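Local coordinates for DUF5624 domain-containing protein (Legionella pneumophila subsp. pneumophila, PDB 4JX2), which is of unknown function but is probably secreted, combining alpha helices with a small mixed beta sheet in a new way, at residues Phe39-Asp44 against Lys53-Gln58; Tyr90-Leu96 against Gly309-Gln315; Asn167-Trp171 against Leu236-Gln241; Pro220-Val226 against Pro416-Tyr422. All coordinates share one frame; numbering follows the deposited sequence.

Contact 1: Phe39-Asp44 against Lys53-Gln58; sequences FDFTGD and KINISQ
Ser57 presents both its hydroxyl and its backbone N-H to a single carbonyl, Phe41 O: OG donates at 2.7 Å, while the bond from Ser57 N is weak at 3.5 Å. OG reaches it because chi1 of -60° keeps the hydroxyl beside its own backbone N. One residue back the pattern repeats in simpler form, with Ile56 N donating to Asp40 O at 2.9 Å. The last carbonyls of helix 32-41 are thus taken up by the first N-H groups of helix 56-66, an end-to-start meeting of two helices joined by the loop 42-55. The second helix begins with a capping box: Asn55, the N-cap residue, accepts from Gln58 N through OD1, and Gln58 OE1 takes the N-H of Asn55 in return. That leaves the other arm of the Asn55 amide to face segment 39-44, where ND2 donates almost straight (166°) to Asp44 OD1 at 2.9 Å, the carboxylate turned nearly perpendicular to the amide. The Gln58 amide stacks on the Asp44 carboxylate, the planes 30° apart, its NE2 3.4 Å from Asp44 CB. Lys53 bends only at its far end, bringing NZ to Asp40 OD1 in a 3.0 Å salt bridge. Ser57 OG also lies over one face of the Phe41 ring, while Ile56 CG2 sits near the ring plane, 4.2 Å from Phe41 CD1. Tyr125 of the second subunit meets this ring edge-to-face.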
# COMPACT_ATOMS: atom_id res chain seq x y z
N PHE A 39 18.23 23.69 7.36
CA PHE A 39 18.49 23.00 8.61
C PHE A 39 17.86 23.68 9.84
O PHE A 39 17.81 23.05 10.90
CB PHE A 39 19.99 22.81 8.81
CG PHE A 39 20.60 21.77 7.90
CD1 PHE A 39 19.96 20.56 7.67
CD2 PHE A 39 21.84 21.98 7.30
CE1 PHE A 39 20.53 19.59 6.85
CE2 PHE A 39 22.43 21.00 6.51
CZ PHE A 39 21.77 19.81 6.29
N ASP A 40 17.33 24.91 9.69
CA ASP A 40 16.63 25.64 10.76
C ASP A 40 15.29 24.98 11.08
O ASP A 40 14.83 25.08 12.22
CB ASP A 40 16.40 27.11 10.37
CG ASP A 40 17.62 28.03 10.48
OD1 ASP A 40 18.54 27.72 11.28
OD2 ASP A 40 17.65 29.04 9.79
N PHE A 41 14.68 24.30 10.11
CA PHE A 41 13.40 23.66 10.34
C PHE A 41 13.51 22.12 10.33
O PHE A 41 12.97 21.46 11.23
CB PHE A 41 12.37 24.16 9.31
CG PHE A 41 11.03 23.46 9.34
CD1 PHE A 41 10.14 23.67 10.39
CD2 PHE A 41 10.68 22.57 8.33
CE1 PHE A 41 8.91 23.01 10.41
CE2 PHE A 41 9.44 21.92 8.36
CZ PHE A 41 8.57 22.13 9.41
N THR A 42 14.17 21.54 9.33
CA THR A 42 14.19 20.08 9.23
C THR A 42 15.61 19.54 8.94
O THR A 42 16.58 20.24 9.11
CB THR A 42 13.13 19.64 8.19
OG1 THR A 42 12.88 18.24 8.32
CG2 THR A 42 13.47 20.05 6.74
N GLY A 43 15.68 18.26 8.60
CA GLY A 43 16.91 17.57 8.26
C GLY A 43 17.65 16.90 9.39
O GLY A 43 18.72 16.33 9.15
N ASP A 44 17.10 16.93 10.62
CA ASP A 44 17.72 16.38 11.83
C ASP A 44 18.00 14.88 11.79
O ASP A 44 18.86 14.42 12.53
CB ASP A 44 16.89 16.71 13.08
CG ASP A 44 15.41 16.45 12.96
OD1 ASP A 44 14.71 17.27 12.32
OD2 ASP A 44 14.93 15.45 13.53
N LYS A 53 23.25 21.17 16.32
CA LYS A 53 22.07 21.97 16.04
C LYS A 53 20.79 21.40 16.61
O LYS A 53 20.58 20.19 16.57
CB LYS A 53 21.85 22.18 14.53
CG LYS A 53 21.22 23.56 14.30
CD LYS A 53 20.54 23.73 13.00
CE LYS A 53 19.48 24.80 13.14
NZ LYS A 53 20.03 26.17 13.30
N ILE A 54 19.93 22.30 17.10
CA ILE A 54 18.58 21.99 17.55
C ILE A 54 17.66 22.82 16.65
O ILE A 54 17.63 24.04 16.76
CB ILE A 54 18.33 22.16 19.07
CG1 ILE A 54 19.12 21.11 19.87
CG2 ILE A 54 16.83 22.01 19.38
CD1 ILE A 54 20.34 21.59 20.45
N ASN A 55 16.99 22.15 15.70
CA ASN A 55 16.12 22.83 14.75
C ASN A 55 14.72 23.06 15.36
O ASN A 55 14.45 22.65 16.50
CB ASN A 55 16.08 22.09 13.40
CG ASN A 55 15.43 20.75 13.37
OD1 ASN A 55 14.57 20.40 14.19
ND2 ASN A 55 15.76 19.99 12.34
N ILE A 56 13.83 23.72 14.58
CA ILE A 56 12.49 24.08 15.04
C ILE A 56 11.63 22.79 15.31
O ILE A 56 10.95 22.73 16.35
CB ILE A 56 11.87 25.12 14.08
CG1 ILE A 56 12.57 26.50 14.30
CG2 ILE A 56 10.37 25.25 14.28
CD1 ILE A 56 12.53 27.51 13.17
N SER A 57 11.73 21.75 14.44
CA SER A 57 11.02 20.48 14.63
C SER A 57 11.39 19.82 15.97
O SER A 57 10.50 19.42 16.71
CB SER A 57 11.31 19.52 13.48
OG SER A 57 10.90 20.08 12.25
N GLN A 58 12.69 19.80 16.30
CA GLN A 58 13.23 19.25 17.56
C GLN A 58 12.73 20.03 18.78
O GLN A 58 12.35 19.41 19.78
CB GLN A 58 14.75 19.22 17.52
CG GLN A 58 15.29 18.14 16.59
CD GLN A 58 16.77 18.21 16.40
OE1 GLN A 58 17.36 19.27 16.16
NE2 GLN A 58 17.40 17.05 16.45

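Contact 2: Tyr90-Leu96 against Gly309-Gln315; sequences YNSDRQL and GAQELTQ. With SO4 (sulfate ion), chain E.
Arg94 and Leu313 are bonded twice, at one end of a single antiparallel beta bridge in which Gln95 and Glu312 form the non-hydrogen-bonded pair. Segment 90-96 is the turn of the hairpin joining strands 86-90 and 96-101, a type I turn from Asn91 to Arg94, and the bridge ties it to the loop leading into helix 315-339. The bridge bonds run from Leu313 N to Arg94 O and from Leu96 N to Gln311 O. Along the Arg94 side chain, CB lies 3.5 Å from Leu313 O, and CG follows the same carbonyl. CD comes 3.4 Å from Gln315 OE1, NE lies 2.8 Å from that same oxygen with CZ a little farther off, and the bend at chi3 (-80°) turns the guanidinium edge toward Leu313 O. At the tip NH1 donates to Leu313 O at 2.8 Å, in both the guanidinium and the carbonyl plane. NH1 also makes a salt bridge to Glu312 OE1 at 3.4 Å and lies 3.1 Å from O4 of a sulfate, probably from the crystallisation liquor, whose O2 accepts from Gln315 N. NH2 lies nearest Glu312 OE2. The Tyr90 ring is sandwiched between Leu313 CD2 on one face and Leu96 CD1 on the opposite one. Its hydroxyl is used both ways: Tyr90 OH donates to Ala310 O at 2.7 Å, on a lone pair, and accepts from Gly309 N at 2.9 Å.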
# COMPACT_ATOMS: atom_id res chain seq x y z
N TYR A 90 4.04 -7.96 21.98
CA TYR A 90 5.11 -7.57 22.90
C TYR A 90 4.63 -6.50 23.87
O TYR A 90 3.93 -5.56 23.47
CB TYR A 90 6.35 -7.07 22.14
CG TYR A 90 7.17 -8.17 21.50
CD1 TYR A 90 8.14 -8.86 22.23
CD2 TYR A 90 7.00 -8.50 20.16
CE1 TYR A 90 8.90 -9.88 21.64
CE2 TYR A 90 7.73 -9.54 19.57
CZ TYR A 90 8.68 -10.22 20.32
OH TYR A 90 9.42 -11.22 19.76
N ASN A 91 4.99 -6.63 25.15
CA ASN A 91 4.60 -5.64 26.15
C ASN A 91 5.67 -4.51 26.20
O ASN A 91 6.65 -4.57 25.45
CB ASN A 91 4.35 -6.30 27.53
CG ASN A 91 5.54 -6.95 28.24
OD1 ASN A 91 6.72 -6.74 27.92
ND2 ASN A 91 5.25 -7.71 29.29
N SER A 92 5.46 -3.50 27.08
CA SER A 92 6.35 -2.34 27.29
C SER A 92 7.73 -2.78 27.71
O SER A 92 8.70 -2.11 27.39
CB SER A 92 5.79 -1.41 28.37
OG SER A 92 4.40 -1.18 28.17
N ASP A 93 7.83 -3.91 28.41
CA ASP A 93 9.09 -4.47 28.89
C ASP A 93 9.81 -5.31 27.82
O ASP A 93 10.76 -6.02 28.15
CB ASP A 93 8.83 -5.29 30.17
CG ASP A 93 8.27 -4.49 31.34
OD1 ASP A 93 8.59 -3.28 31.45
OD2 ASP A 93 7.53 -5.08 32.16
N ARG A 94 9.38 -5.21 26.54
CA ARG A 94 9.94 -5.88 25.35
C ARG A 94 9.81 -7.40 25.40
O ARG A 94 10.48 -8.10 24.64
CB ARG A 94 11.43 -5.50 25.15
CG ARG A 94 11.69 -4.01 25.05
CD ARG A 94 13.14 -3.68 24.85
NE ARG A 94 13.89 -3.73 26.11
CZ ARG A 94 14.80 -4.65 26.41
NH1 ARG A 94 15.09 -5.62 25.55
NH2 ARG A 94 15.42 -4.62 27.58
N GLN A 95 8.92 -7.92 26.28
CA GLN A 95 8.70 -9.36 26.46
C GLN A 95 7.57 -9.87 25.56
O GLN A 95 6.52 -9.23 25.43
CB GLN A 95 8.38 -9.71 27.93
CG GLN A 95 9.47 -9.33 28.95
CD GLN A 95 10.84 -9.91 28.67
OE1 GLN A 95 11.82 -9.18 28.48
NE2 GLN A 95 10.95 -11.24 28.66
N LEU A 96 7.80 -11.05 24.93
CA LEU A 96 6.84 -11.73 24.06
C LEU A 96 5.66 -12.28 24.88
O LEU A 96 5.86 -13.05 25.82
CB LEU A 96 7.55 -12.86 23.30
CG LEU A 96 6.74 -13.64 22.27
CD1 LEU A 96 6.35 -12.77 21.05
CD2 LEU A 96 7.54 -14.80 21.79
N GLY A 309 10.23 -12.32 17.19
CA GLY A 309 9.89 -13.71 17.50
C GLY A 309 10.61 -14.25 18.71
O GLY A 309 10.19 -15.28 19.25
N ALA A 310 11.70 -13.57 19.15
CA ALA A 310 12.45 -13.94 20.35
C ALA A 310 11.62 -13.63 21.61
O ALA A 310 10.67 -12.84 21.54
CB ALA A 310 13.78 -13.18 20.39
N GLN A 311 11.99 -14.24 22.76
CA GLN A 311 11.28 -14.00 24.01
C GLN A 311 11.39 -12.52 24.39
O GLN A 311 10.42 -11.93 24.90
CB GLN A 311 11.81 -14.93 25.12
CG GLN A 311 10.94 -14.97 26.40
CD GLN A 311 9.43 -15.02 26.17
OE1 GLN A 311 8.91 -15.84 25.40
NE2 GLN A 311 8.70 -14.14 26.86
N GLU A 312 12.53 -11.90 24.05
CA GLU A 312 12.78 -10.49 24.29
C GLU A 312 13.22 -9.81 23.00
O GLU A 312 14.18 -10.25 22.34
CB GLU A 312 13.83 -10.32 25.40
CG GLU A 312 13.98 -8.89 25.87
CD GLU A 312 15.17 -8.63 26.77
OE1 GLU A 312 16.32 -8.70 26.28
OE2 GLU A 312 14.95 -8.27 27.95
N LEU A 313 12.55 -8.71 22.66
CA LEU A 313 12.89 -7.86 21.52
C LEU A 313 14.08 -6.99 21.98
O LEU A 313 14.10 -6.57 23.14
CB LEU A 313 11.65 -6.99 21.19
CG LEU A 313 11.19 -6.77 19.73
CD1 LEU A 313 11.07 -8.05 18.95
CD2 LEU A 313 9.84 -6.08 19.71
N THR A 314 15.09 -6.76 21.12
CA THR A 314 16.22 -5.91 21.57
C THR A 314 15.71 -4.48 21.72
O THR A 314 14.70 -4.13 21.11
CB THR A 314 17.42 -5.98 20.59
OG1 THR A 314 17.09 -5.35 19.35
CG2 THR A 314 17.92 -7.38 20.37
N GLN A 315 16.38 -3.64 22.51
CA GLN A 315 15.92 -2.26 22.69
C GLN A 315 15.88 -1.53 21.33
O GLN A 315 14.91 -0.84 21.05
CB GLN A 315 16.76 -1.51 23.73
CG GLN A 315 16.08 -0.24 24.28
CD GLN A 315 14.85 -0.50 25.14
OE1 GLN A 315 14.93 -1.09 26.22
NE2 GLN A 315 13.69 -0.04 24.68
S SO4 E . 19.36 -5.23 24.25
O1 SO4 E . 20.01 -4.64 25.42
O2 SO4 E . 19.25 -4.20 23.20
O3 SO4 E . 20.13 -6.37 23.75
O4 SO4 E . 18.02 -5.69 24.63

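Contact 3: Asn167-Trp171 against Leu236-Gln241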
# COMPACT_ATOMS: atom_id res chain seq x y z
N ASN A 167 -6.62 -30.16 16.00
CA ASN A 167 -7.15 -29.28 17.03
C ASN A 167 -7.91 -28.15 16.36
O ASN A 167 -7.32 -27.11 16.02
CB ASN A 167 -6.06 -28.74 17.97
CG ASN A 167 -6.64 -27.99 19.14
OD1 ASN A 167 -6.63 -26.75 19.18
ND2 ASN A 167 -7.29 -28.71 20.04
N ALA A 168 -9.21 -28.39 16.07
CA ALA A 168 -10.11 -27.41 15.42
C ALA A 168 -11.46 -27.41 16.15
O ALA A 168 -12.46 -27.81 15.56
CB ALA A 168 -10.27 -27.73 13.94
N PRO A 169 -11.51 -26.96 17.43
CA PRO A 169 -12.78 -27.02 18.19
C PRO A 169 -13.96 -26.28 17.55
O PRO A 169 -15.08 -26.77 17.67
CB PRO A 169 -12.44 -26.45 19.57
CG PRO A 169 -11.06 -25.86 19.44
CD PRO A 169 -10.39 -26.48 18.28
N ALA A 170 -13.73 -25.19 16.80
CA ALA A 170 -14.76 -24.43 16.09
C ALA A 170 -15.52 -25.25 15.00
O ALA A 170 -16.64 -24.89 14.59
CB ALA A 170 -14.12 -23.21 15.44
N TRP A 171 -14.87 -26.32 14.50
CA TRP A 171 -15.42 -27.22 13.47
C TRP A 171 -16.23 -28.35 14.07
O TRP A 171 -17.07 -28.92 13.38
CB TRP A 171 -14.28 -27.82 12.64
CG TRP A 171 -13.48 -26.83 11.82
CD1 TRP A 171 -13.66 -25.48 11.73
CD2 TRP A 171 -12.34 -27.14 11.02
NE1 TRP A 171 -12.71 -24.93 10.91
CE2 TRP A 171 -11.90 -25.93 10.44
CE3 TRP A 171 -11.67 -28.33 10.68
CZ2 TRP A 171 -10.82 -25.88 9.56
CZ3 TRP A 171 -10.59 -28.27 9.82
CH2 TRP A 171 -10.16 -27.06 9.29
N LEU A 236 -12.58 -19.28 10.01
CA LEU A 236 -13.10 -19.66 11.31
C LEU A 236 -12.00 -20.29 12.17
O LEU A 236 -11.87 -19.89 13.33
CB LEU A 236 -14.29 -20.63 11.14
CG LEU A 236 -14.91 -21.26 12.40
CD1 LEU A 236 -15.42 -20.19 13.39
CD2 LEU A 236 -16.04 -22.24 12.02
N GLN A 237 -11.19 -21.21 11.62
CA GLN A 237 -10.15 -21.89 12.38
C GLN A 237 -9.06 -20.93 12.83
O GLN A 237 -8.71 -20.91 14.01
CB GLN A 237 -9.56 -23.07 11.58
CG GLN A 237 -8.34 -23.79 12.21
CD GLN A 237 -8.54 -24.49 13.54
OE1 GLN A 237 -9.47 -24.22 14.30
NE2 GLN A 237 -7.64 -25.41 13.87
N SER A 238 -8.57 -20.13 11.89
CA SER A 238 -7.50 -19.15 12.07
C SER A 238 -7.91 -18.10 13.13
O SER A 238 -7.12 -17.82 14.05
CB SER A 238 -7.19 -18.51 10.71
OG SER A 238 -6.34 -17.39 10.81
N MSE A 239 -9.14 -17.57 13.02
CA MSE A 239 -9.64 -16.56 13.95
C MSE A 239 -9.96 -17.15 15.33
O MSE A 239 -9.69 -16.50 16.34
CB MSE A 239 -10.86 -15.85 13.37
CG MSE A 239 -10.54 -14.98 12.16
SE MSE A 239 -12.14 -14.11 11.46
CE MSE A 239 -11.66 -13.92 9.59
N ASP A 240 -10.52 -18.39 15.38
CA ASP A 240 -10.83 -19.04 16.64
C ASP A 240 -9.56 -19.36 17.42
O ASP A 240 -9.53 -19.17 18.64
CB ASP A 240 -11.65 -20.33 16.42
CG ASP A 240 -12.00 -21.03 17.71
OD1 ASP A 240 -12.73 -20.44 18.52
OD2 ASP A 240 -11.50 -22.15 17.94
N GLN A 241 -8.51 -19.86 16.73
CA GLN A 241 -7.24 -20.19 17.38
C GLN A 241 -6.60 -18.95 18.02
O GLN A 241 -6.10 -19.02 19.16
CB GLN A 241 -6.28 -20.86 16.40
CG GLN A 241 -6.63 -22.32 16.12
CD GLN A 241 -6.53 -23.25 17.30
OE1 GLN A 241 -7.45 -24.01 17.57
NE2 GLN A 241 -5.42 -23.24 18.01
O HOH W 1 -10.94 -23.98 16.30
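The indole of Trp171 meets helix 223-247 at two places: Leu236 CD2 lies at its edge, 4.0 Å from Trp171 CD1, and Gln237 CB approaches obliquely, 3.7 Å from Trp171 CZ2. One face of the ring is covered from within its own segment by Ala168 CB. The NE1 group is spoken for, donating to Leu233 O one turn earlier on the same helix. The other flat group that matters is the Gln237 amide, turned 38° from the indole. Gln237 extends away from its backbone N (chi1 174°), and the bend at chi2 (62°) sends the amide across to the loop, where NE2 donates to Asn167 O at 2.8 Å, with the acceptor lying in the amide plane. The same NE2 has a second acceptor in Ser108 O. Beyond the amide, Ala170 CB packs 3.7 Å from Leu236 CG and also touches Asp240. A water sits between the segments: it accepts from Ala170 N and donates to Gln237 OE1 and Asp240 OD2, although the two latter distances are modelled too short to be trusted in detail. Segment 167-171 lies in the loop between helix 162-165 and helix 175-197, along one side of helix 223-247, whose Leu236 also meets helix 386-398. One buried glutamine amide thus ties down an irregular loop through Asn167 O while also holding Ser108 O; its link to Ala170 N by way of the water remains doubtful.

Contact 4: Pro220-Val226 against Pro416-Tyr422; sequences PIPYNNV and PEGISTY
Ile221 is held at chi1 -58°, with CG1 beside its backbone N and CG2 anti to it, and this aims its two branches at segment 416-422. The CG1 branch reaches out to the turn, placing CG1 4.0 Å from Pro416 CD and CD1 3.9 Å from Ile419 CG2; CD1 also rests 3.7 Å from Thr421 O. Both branches reach the Tyr422 ring, CG2 at 3.7 Å from CE1 and CD1 at 3.8 Å from CD1 of the tyrosine. Tyr422 has a similar first torsion, -67°, which swings its ring back toward the helix, so that CE1 is met obliquely by Val226 CG2, again at 3.7 Å, as well as by Ile221. The hydroxyl passes close to Asn225 but hydrogen-bonds to Gly410 O, an anchor that should fix how far the ring reaches in. Phe415 meets the ring edge-to-face, and Met181 of helix 175-197 packs against it. On the outer side the contact is made by prolines: Pro222 CD lies 3.8 Å from Pro416 CG, and Pro220 CB lies 3.8 Å from Ile419 CD1, with those two side chains crossing at about a right angle. The packing between the segments is mainly apolar. Pro416 to Ile419 is a type II beta turn, closed by Ile419 N donating to Pro416 O and with Gly418 at the third position; it docks the late part of the chain onto the proline-rich entry of helix 223-247.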
# COMPACT_ATOMS: atom_id res chain seq x y z
N PRO A 220 -24.89 -31.99 -8.19
CA PRO A 220 -25.70 -30.76 -8.26
C PRO A 220 -25.25 -29.58 -7.41
O PRO A 220 -25.59 -28.46 -7.77
CB PRO A 220 -27.10 -31.24 -7.82
CG PRO A 220 -26.86 -32.46 -7.05
CD PRO A 220 -25.70 -33.12 -7.71
N ILE A 221 -24.52 -29.81 -6.30
CA ILE A 221 -23.99 -28.71 -5.49
C ILE A 221 -22.79 -28.13 -6.27
O ILE A 221 -21.82 -28.86 -6.52
CB ILE A 221 -23.60 -29.11 -4.04
CG1 ILE A 221 -24.79 -29.72 -3.28
CG2 ILE A 221 -23.01 -27.91 -3.28
CD1 ILE A 221 -24.39 -30.77 -2.22
N PRO A 222 -22.83 -26.85 -6.69
CA PRO A 222 -21.68 -26.29 -7.42
C PRO A 222 -20.36 -26.43 -6.65
O PRO A 222 -20.38 -26.37 -5.42
CB PRO A 222 -22.04 -24.81 -7.56
CG PRO A 222 -23.51 -24.76 -7.44
CD PRO A 222 -23.90 -25.85 -6.50
N TYR A 223 -19.22 -26.54 -7.37
CA TYR A 223 -17.91 -26.53 -6.70
C TYR A 223 -17.67 -25.14 -6.09
O TYR A 223 -16.93 -25.03 -5.12
CB TYR A 223 -16.75 -26.94 -7.62
CG TYR A 223 -15.57 -27.39 -6.80
CD1 TYR A 223 -15.53 -28.68 -6.26
CD2 TYR A 223 -14.54 -26.52 -6.47
CE1 TYR A 223 -14.48 -29.09 -5.44
CE2 TYR A 223 -13.48 -26.91 -5.64
CZ TYR A 223 -13.46 -28.20 -5.13
OH TYR A 223 -12.43 -28.61 -4.33
N ASN A 224 -18.34 -24.10 -6.65
CA ASN A 224 -18.35 -22.73 -6.15
C ASN A 224 -18.72 -22.73 -4.65
O ASN A 224 -18.07 -22.03 -3.88
CB ASN A 224 -19.37 -21.91 -6.93
CG ASN A 224 -19.02 -21.45 -8.33
OD1 ASN A 224 -17.88 -21.21 -8.70
ND2 ASN A 224 -20.03 -21.21 -9.13
N ASN A 225 -19.72 -23.57 -4.23
CA ASN A 225 -20.14 -23.70 -2.83
C ASN A 225 -19.04 -24.36 -1.97
O ASN A 225 -18.84 -23.96 -0.82
CB ASN A 225 -21.43 -24.50 -2.73
CG ASN A 225 -22.67 -23.80 -3.24
OD1 ASN A 225 -22.69 -23.15 -4.30
ND2 ASN A 225 -23.77 -24.01 -2.52
N VAL A 226 -18.31 -25.34 -2.53
CA VAL A 226 -17.21 -26.01 -1.84
C VAL A 226 -16.12 -24.96 -1.60
O VAL A 226 -15.55 -24.93 -0.50
CB VAL A 226 -16.69 -27.26 -2.61
CG1 VAL A 226 -15.37 -27.76 -2.06
CG2 VAL A 226 -17.72 -28.37 -2.57
N PRO A 416 -28.32 -25.68 -3.20
CA PRO A 416 -29.36 -25.54 -4.24
C PRO A 416 -30.73 -26.00 -3.74
O PRO A 416 -30.80 -26.89 -2.90
CB PRO A 416 -28.85 -26.43 -5.39
CG PRO A 416 -27.40 -26.57 -5.17
CD PRO A 416 -27.21 -26.53 -3.68
N GLU A 417 -31.80 -25.38 -4.25
CA GLU A 417 -33.19 -25.70 -3.90
C GLU A 417 -33.40 -27.21 -4.06
O GLU A 417 -33.09 -27.77 -5.11
CB GLU A 417 -34.16 -24.90 -4.79
CG GLU A 417 -35.63 -25.08 -4.44
CD GLU A 417 -36.44 -23.82 -4.18
OE1 GLU A 417 -36.10 -22.75 -4.73
OE2 GLU A 417 -37.45 -23.92 -3.44
N GLY A 418 -33.83 -27.85 -2.97
CA GLY A 418 -34.05 -29.29 -2.94
C GLY A 418 -32.98 -30.08 -2.22
O GLY A 418 -33.19 -31.28 -1.95
N ILE A 419 -31.83 -29.44 -1.91
CA ILE A 419 -30.67 -30.02 -1.21
C ILE A 419 -30.51 -29.33 0.15
O ILE A 419 -30.67 -28.10 0.25
CB ILE A 419 -29.38 -29.90 -2.10
CG1 ILE A 419 -29.54 -30.66 -3.44
CG2 ILE A 419 -28.12 -30.37 -1.35
CD1 ILE A 419 -28.86 -30.06 -4.62
N SER A 420 -30.18 -30.11 1.20
CA SER A 420 -30.01 -29.59 2.57
C SER A 420 -28.53 -29.62 3.05
O SER A 420 -28.14 -28.77 3.88
CB SER A 420 -30.89 -30.37 3.54
OG SER A 420 -30.80 -31.76 3.30
N THR A 421 -27.74 -30.58 2.57
CA THR A 421 -26.32 -30.72 2.94
C THR A 421 -25.58 -31.49 1.83
O THR A 421 -26.20 -31.90 0.85
CB THR A 421 -26.20 -31.40 4.33
OG1 THR A 421 -24.87 -31.29 4.81
CG2 THR A 421 -26.65 -32.85 4.32
N TYR A 422 -24.28 -31.71 2.01
CA TYR A 422 -23.47 -32.50 1.09
C TYR A 422 -23.79 -33.99 1.22
O TYR A 422 -23.93 -34.47 2.35
CB TYR A 422 -21.98 -32.27 1.35
CG TYR A 422 -21.53 -30.88 1.01
CD1 TYR A 422 -21.16 -30.54 -0.30
CD2 TYR A 422 -21.50 -29.87 1.97
CE1 TYR A 422 -20.76 -29.25 -0.63
CE2 TYR A 422 -21.11 -28.57 1.65
CZ TYR A 422 -20.75 -28.26 0.35
OH TYR A 422 -20.36 -26.99 0.03

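The four contacts are strung along an elongated chain without touching one another. Contact 1 lies far out, joining helices 32-41 and 56-66 beside the second subunit, and it closes before the others open; its centre is about 66 Å from that of contact 4. Contact 2 follows at the hairpin of strands 86-90 and 96-101 in the mixed sheet, and its second segment comes back 213 residues later. Both segments of contact 3 fall in that interval. Contacts 3 and 4 share helix 223-247, at centres about 24 Å apart, and contact 4 crosses contacts 2 and 3 in sequence. Late segments thus fold back onto earlier ones, tying the sheet and helical parts together.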